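PDB 3LOO: anopheles gambiae adenosine kinase from Anopheles gambiae, which phosphorylates adenosine to AMP as an adenosine kinase, probably with ATP as phosphate donor, and binds the two-headed adenosine ligand bis(adenosine)-5'-tetraphosphate. Local coordinates for residues 23-28 / 326-331; 249-254 / 260-265. All coordinates share one frame; numbering follows the deposited sequence.

Contact 1. Residues 23-28 / 326-331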
loop_
_atom_site.group_PDB
_atom_site.type_symbol
_atom_site.label_atom_id
_atom_site.label_comp_id
_atom_site.label_asym_id
_atom_site.label_seq_id
_atom_site.Cartn_x
_atom_site.Cartn_y
_atom_site.Cartn_z
ATOM N N ASP A 23 -2.071 18.434 11.949
ATOM C CA ASP A 23 -1.094 18.019 10.959
ATOM C C ASP A 23 -0.306 16.790 11.459
ATOM O O ASP A 23 -0.018 16.634 12.648
ATOM C CB ASP A 23 -0.096 19.138 10.617
ATOM C CG ASP A 23 -0.741 20.360 9.929
ATOM O OD1 ASP A 23 -1.911 20.329 9.522
ATOM O OD2 ASP A 23 -0.031 21.363 9.821
ATOM N N GLY A 24 0.049 15.918 10.535
ATOM C CA GLY A 24 0.974 14.838 10.856
ATOM C C GLY A 24 0.435 13.769 11.800
ATOM O O GLY A 24 1.197 13.158 12.521
ATOM N N MET A 25 -0.861 13.492 11.773
ATOM C CA MET A 25 -1.362 12.375 12.585
ATOM C C MET A 25 -0.919 10.976 12.066
ATOM O O MET A 25 -0.765 10.026 12.856
ATOM C CB MET A 25 -2.880 12.426 12.681
ATOM C CG MET A 25 -3.391 13.783 13.216
ATOM S SD MET A 25 -5.147 13.780 13.379
ATOM C CE MET A 25 -5.781 13.818 11.755
ATOM N N LEU A 26 -0.749 10.865 10.739
ATOM C CA LEU A 26 -0.491 9.585 10.081
ATOM C C LEU A 26 0.851 9.701 9.370
ATOM O O LEU A 26 1.072 10.665 8.646
ATOM C CB LEU A 26 -1.602 9.324 9.064
ATOM C CG LEU A 26 -1.378 8.193 8.048
ATOM C CD1 LEU A 26 -1.187 6.831 8.756
ATOM C CD2 LEU A 26 -2.566 8.130 7.088
ATOM N N VAL A 27 1.777 8.776 9.625
ATOM C CA VAL A 27 2.936 8.667 8.751
ATOM C C VAL A 27 2.934 7.347 7.991
ATOM O O VAL A 27 2.634 6.306 8.562
ATOM C CB VAL A 27 4.333 9.047 9.342
ATOM C CG1 VAL A 27 4.288 9.689 10.681
ATOM C CG2 VAL A 27 5.406 7.920 9.190
ATOM N N GLY A 28 3.214 7.452 6.690
ATOM C CA GLY A 28 3.318 6.322 5.788
ATOM C C GLY A 28 4.726 6.228 5.253
ATOM O O GLY A 28 5.330 7.230 4.928
ATOM N N GLN A 326 -11.193 7.356 8.071
ATOM C CA GLN A 326 -12.154 7.221 9.161
ATOM C C GLN A 326 -11.477 6.900 10.470
ATOM O O GLN A 326 -11.955 7.320 11.522
ATOM C CB GLN A 326 -13.244 6.198 8.846
ATOM C CG GLN A 326 -14.076 6.600 7.634
ATOM C CD GLN A 326 -14.574 8.054 7.695
ATOM O OE1 GLN A 326 -14.902 8.573 8.761
ATOM N NE2 GLN A 326 -14.636 8.707 6.544
ATOM N N LEU A 327 -10.359 6.170 10.400
ATOM C CA LEU A 327 -9.627 5.758 11.587
ATOM C C LEU A 327 -9.083 6.996 12.299
ATOM O O LEU A 327 -9.127 7.077 13.532
ATOM C CB LEU A 327 -8.448 4.837 11.211
ATOM C CG LEU A 327 -7.696 4.201 12.385
ATOM C CD1 LEU A 327 -8.582 3.171 13.107
ATOM C CD2 LEU A 327 -6.343 3.540 11.963
ATOM N N LEU A 328 -8.556 7.933 11.507
ATOM C CA LEU A 328 -8.029 9.202 12.002
ATOM C C LEU A 328 -9.118 10.055 12.678
ATOM O O LEU A 328 -8.814 10.830 13.557
ATOM C CB LEU A 328 -7.309 9.987 10.880
ATOM C CG LEU A 328 -5.792 9.723 10.738
ATOM C CD1 LEU A 328 -5.464 8.240 10.576
ATOM C CD2 LEU A 328 -5.193 10.517 9.573
ATOM N N GLN A 329 -10.374 9.874 12.267
ATOM C CA GLN A 329 -11.513 10.566 12.850
ATOM C C GLN A 329 -12.154 9.735 13.965
ATOM O O GLN A 329 -13.316 9.965 14.287
ATOM C CB GLN A 329 -12.531 10.858 11.742
ATOM C CG GLN A 329 -11.974 11.814 10.694
ATOM C CD GLN A 329 -12.959 12.143 9.627
ATOM O OE1 GLN A 329 -13.087 11.438 8.616
ATOM N NE2 GLN A 329 -13.663 13.233 9.822
ATOM N N SER A 330 -11.396 8.768 14.513
ATOM C CA SER A 330 -11.837 7.838 15.567
ATOM C C SER A 330 -13.156 7.113 15.328
ATOM O O SER A 330 -13.876 6.853 16.286
ATOM C CB SER A 330 -11.946 8.527 16.948
ATOM O OG SER A 330 -10.845 9.363 17.206
ATOM N N ARG A 331 -13.499 6.790 14.089
ATOM C CA ARG A 331 -14.748 6.067 13.851
ATOM C C ARG A 331 -14.524 4.584 14.119
ATOM O O ARG A 331 -13.373 4.155 14.214
ATOM C CB ARG A 331 -15.233 6.324 12.434
ATOM C CG ARG A 331 -15.277 7.835 12.127
ATOM C CD ARG A 331 -16.391 8.563 12.910
ATOM N NE ARG A 331 -17.420 8.975 11.949
ATOM C CZ ARG A 331 -18.651 8.483 11.862
ATOM N NH1 ARG A 331 -19.087 7.562 12.707
ATOM N NH2 ARG A 331 -19.457 8.939 10.918
#
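L328 reaches from the end of helix 315-328 to the start of strand 26-29, and its methyl CD2 settles between M25 and L26. The contact is wholly apolar, with no hydrogen bond across it. CD2 lies 3.8 Å from L26 CB and 4.0 Å from M25 CE, and these two neighbours hold the methyl from different sides. M25 touches with the tip of its chain. Its CG lies beside the backbone N (chi1 -55°), the chain is extended at chi2, and a bend at chi3 brings CE against L328 CD2, the two side chains crossing at an angle. L26 instead offers the root of its side chain; its CD2 branch also lies near, 4.3 Å from L328 CD2. On the helix side, chi1 of L328 is turned to -91°, some 30° past the staggered position, and CD2 is the branch that makes both contacts. The backbones stay well apart, 7.4 Å between the CA atoms of M25 and L328, so side chains alone bridge the gap. Just beyond L328 a Schellman motif ends the helix: S330 adopts positive phi, R331 N bonds to Q326 O and S330 N to L327 O. Around the contact, strand 26-29 runs parallel between strands 100-107 and 179-183 in the large sheet of this pfkB-family kinase. F179 of the latter strand touches both L26 and L328, while helix 82-94 adds L87 beside L26 and L94 beside L328. T99, just before strand 100-107, also meets M25 and L328.

Contact 2. Residues 249-254 / 260-265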
loop_
_atom_site.group_PDB
_atom_site.type_symbol
_atom_site.label_atom_id
_atom_site.label_comp_id
_atom_site.label_asym_id
_atom_site.label_seq_id
_atom_site.Cartn_x
_atom_site.Cartn_y
_atom_site.Cartn_z
ATOM N N PHE A 249 3.805 -20.040 5.752
ATOM C CA PHE A 249 3.684 -20.279 7.176
ATOM C C PHE A 249 3.140 -21.678 7.457
ATOM O O PHE A 249 2.938 -22.033 8.606
ATOM C CB PHE A 249 2.758 -19.235 7.825
ATOM C CG PHE A 249 3.433 -17.924 8.133
ATOM C CD1 PHE A 249 3.406 -17.411 9.423
ATOM C CD2 PHE A 249 4.051 -17.181 7.132
ATOM C CE1 PHE A 249 4.004 -16.171 9.722
ATOM C CE2 PHE A 249 4.669 -15.950 7.421
ATOM C CZ PHE A 249 4.645 -15.449 8.711
ATOM N N ASN A 250 2.861 -22.442 6.402
ATOM C CA ASN A 250 2.495 -23.850 6.508
ATOM C C ASN A 250 1.175 -24.080 7.226
ATOM O O ASN A 250 1.066 -24.970 8.058
ATOM C CB ASN A 250 3.623 -24.653 7.179
ATOM C CG ASN A 250 4.907 -24.665 6.347
ATOM O OD1 ASN A 250 4.883 -24.891 5.116
ATOM N ND2 ASN A 250 6.037 -24.419 7.014
ATOM N N TYR A 251 0.171 -23.286 6.882
ATOM C CA TYR A 251 -1.126 -23.412 7.526
ATOM C C TYR A 251 -1.904 -24.612 7.037
ATOM O O TYR A 251 -2.752 -25.112 7.752
ATOM C CB TYR A 251 -1.952 -22.120 7.379
ATOM C CG TYR A 251 -1.444 -20.997 8.252
ATOM C CD1 TYR A 251 -0.475 -21.239 9.240
ATOM C CD2 TYR A 251 -1.965 -19.696 8.135
ATOM C CE1 TYR A 251 -0.017 -20.224 10.063
ATOM C CE2 TYR A 251 -1.520 -18.667 8.975
ATOM C CZ TYR A 251 -0.552 -18.937 9.911
ATOM O OH TYR A 251 -0.108 -17.930 10.717
ATOM N N GLY A 252 -1.593 -25.072 5.832
ATOM C CA GLY A 252 -2.269 -26.207 5.222
ATOM C C GLY A 252 -3.713 -25.925 4.870
ATOM O O GLY A 252 -4.539 -26.841 4.826
ATOM N N THR A 253 -4.046 -24.659 4.623
ATOM C CA THR A 253 -5.424 -24.324 4.254
ATOM C C THR A 253 -5.466 -23.167 3.279
ATOM O O THR A 253 -4.577 -22.320 3.275
ATOM C CB THR A 253 -6.276 -23.973 5.522
ATOM O OG1 THR A 253 -7.608 -23.657 5.130
ATOM C CG2 THR A 253 -5.691 -22.775 6.280
ATOM N N GLU A 254 -6.512 -23.121 2.471
ATOM C CA GLU A 254 -6.752 -21.983 1.608
ATOM C C GLU A 254 -8.016 -21.223 1.992
ATOM O O GLU A 254 -8.399 -20.288 1.305
ATOM C CB GLU A 254 -6.773 -22.399 0.135
ATOM C CG GLU A 254 -5.379 -22.580 -0.357
ATOM C CD GLU A 254 -5.278 -22.975 -1.802
ATOM O OE1 GLU A 254 -6.306 -22.978 -2.513
ATOM O OE2 GLU A 254 -4.141 -23.270 -2.223
ATOM N N GLY A 260 -7.145 -15.856 8.284
ATOM C CA GLY A 260 -7.295 -14.597 9.072
ATOM C C GLY A 260 -7.237 -14.790 10.578
ATOM O O GLY A 260 -6.544 -14.037 11.301
ATOM N N LYS A 261 -7.937 -15.824 11.065
ATOM C CA LYS A 261 -7.947 -16.148 12.497
ATOM C C LYS A 261 -6.565 -16.507 13.010
ATOM O O LYS A 261 -6.171 -16.042 14.078
ATOM C CB LYS A 261 -8.940 -17.281 12.810
ATOM C CG LYS A 261 -10.384 -16.940 12.456
ATOM C CD LYS A 261 -11.255 -18.214 12.386
ATOM C CE LYS A 261 -12.682 -17.869 12.711
ATOM N NZ LYS A 261 -13.627 -18.903 12.161
ATOM N N ARG A 262 -5.842 -17.353 12.269
ATOM C CA ARG A 262 -4.500 -17.757 12.668
ATOM C C ARG A 262 -3.561 -16.555 12.725
ATOM O O ARG A 262 -2.784 -16.421 13.674
ATOM C CB ARG A 262 -3.881 -18.799 11.693
ATOM C CG ARG A 262 -4.534 -20.178 11.604
ATOM C CD ARG A 262 -3.978 -21.178 12.611
ATOM N NE ARG A 262 -2.696 -21.827 12.276
ATOM C CZ ARG A 262 -2.539 -22.922 11.504
ATOM N NH1 ARG A 262 -3.564 -23.507 10.866
ATOM N NH2 ARG A 262 -1.325 -23.417 11.338
ATOM N N ILE A 263 -3.589 -15.709 11.696
ATOM C CA ILE A 263 -2.739 -14.500 11.724
ATOM C C ILE A 263 -3.125 -13.580 12.915
ATOM O O ILE A 263 -2.250 -13.102 13.650
ATOM C CB ILE A 263 -2.839 -13.696 10.418
ATOM C CG1 ILE A 263 -2.371 -14.532 9.196
ATOM C CG2 ILE A 263 -2.075 -12.349 10.562
ATOM C CD1 ILE A 263 -2.887 -13.914 7.819
ATOM N N ALA A 264 -4.427 -13.357 13.084
ATOM C CA ALA A 264 -4.942 -12.469 14.143
ATOM C C ALA A 264 -4.461 -12.952 15.523
ATOM O O ALA A 264 -4.161 -12.129 16.390
ATOM C CB ALA A 264 -6.460 -12.371 14.111
ATOM N N ALA A 265 -4.332 -14.281 15.681
ATOM C CA ALA A 265 -4.029 -14.879 16.988
ATOM C C ALA A 265 -2.555 -14.926 17.312
ATOM O O ALA A 265 -2.195 -15.325 18.404
ATOM C CB ALA A 265 -4.677 -16.298 17.114
#
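Y251 and R262 are the nearest backbone pair, their CA atoms 8.4 Å apart, where the chain, having left helix 239-248 through a Schellman turn at N250, faces helix 256-264. R262 touches one face of the Y251 ring at its two ends, CB and the guanidinium, with CG and CD arching between; the two side chains run in opposite directions. CB makes a CH-pi contact, 4.0 Å from the ring centroid of Y251 and 30° off its normal. Bends at chi2 (-89°) and chi3 then carry the guanidinium back over the ring rim, where R262 NH2 comes to 3.1 Å from Y251 CD1, a tight approach. The two planes are 41° apart, so the guanidinium is tilted and not stacked flat. On the opposite face of the Y251 ring F249 CB lies 3.7 Å above the plane, while I263 meets the ring edge, CG1 being 4.2 Å from Y251 CE2. L245 and A246 of helix 239-248 also touch Y251, and E258 forms a long, weak ion pair with R262. No hydrogen bond crosses the contact; CB packs on the aromatic face, and the guanidinium tilts over its rim, its charge probably shared with solvent and E258.

Overall arrangement
Contacts 1 and 2 do not touch: their centres are 29 Å apart and their nearest atoms about 16 Å. Contact 2, nested within the chain loop that contact 1 closes, is local, loop to the following helix; contact 1 joins residues almost 300 positions apart. Both relate to the same nine-stranded sheet. Contact 1 involves its strand 26-29, whereas I263 and A264 of segment 260-265 rest on strand 276-281, with three strands between. Bis(adenosine)-5'-tetraphosphate occupies the ligand pocket. Helix 315-328, which ends at contact 1, begins within the GAGD signature of pfkB-family kinases, where, as in relatives, the transferred phosphate is probably handled; contact 1 thus packs its far end.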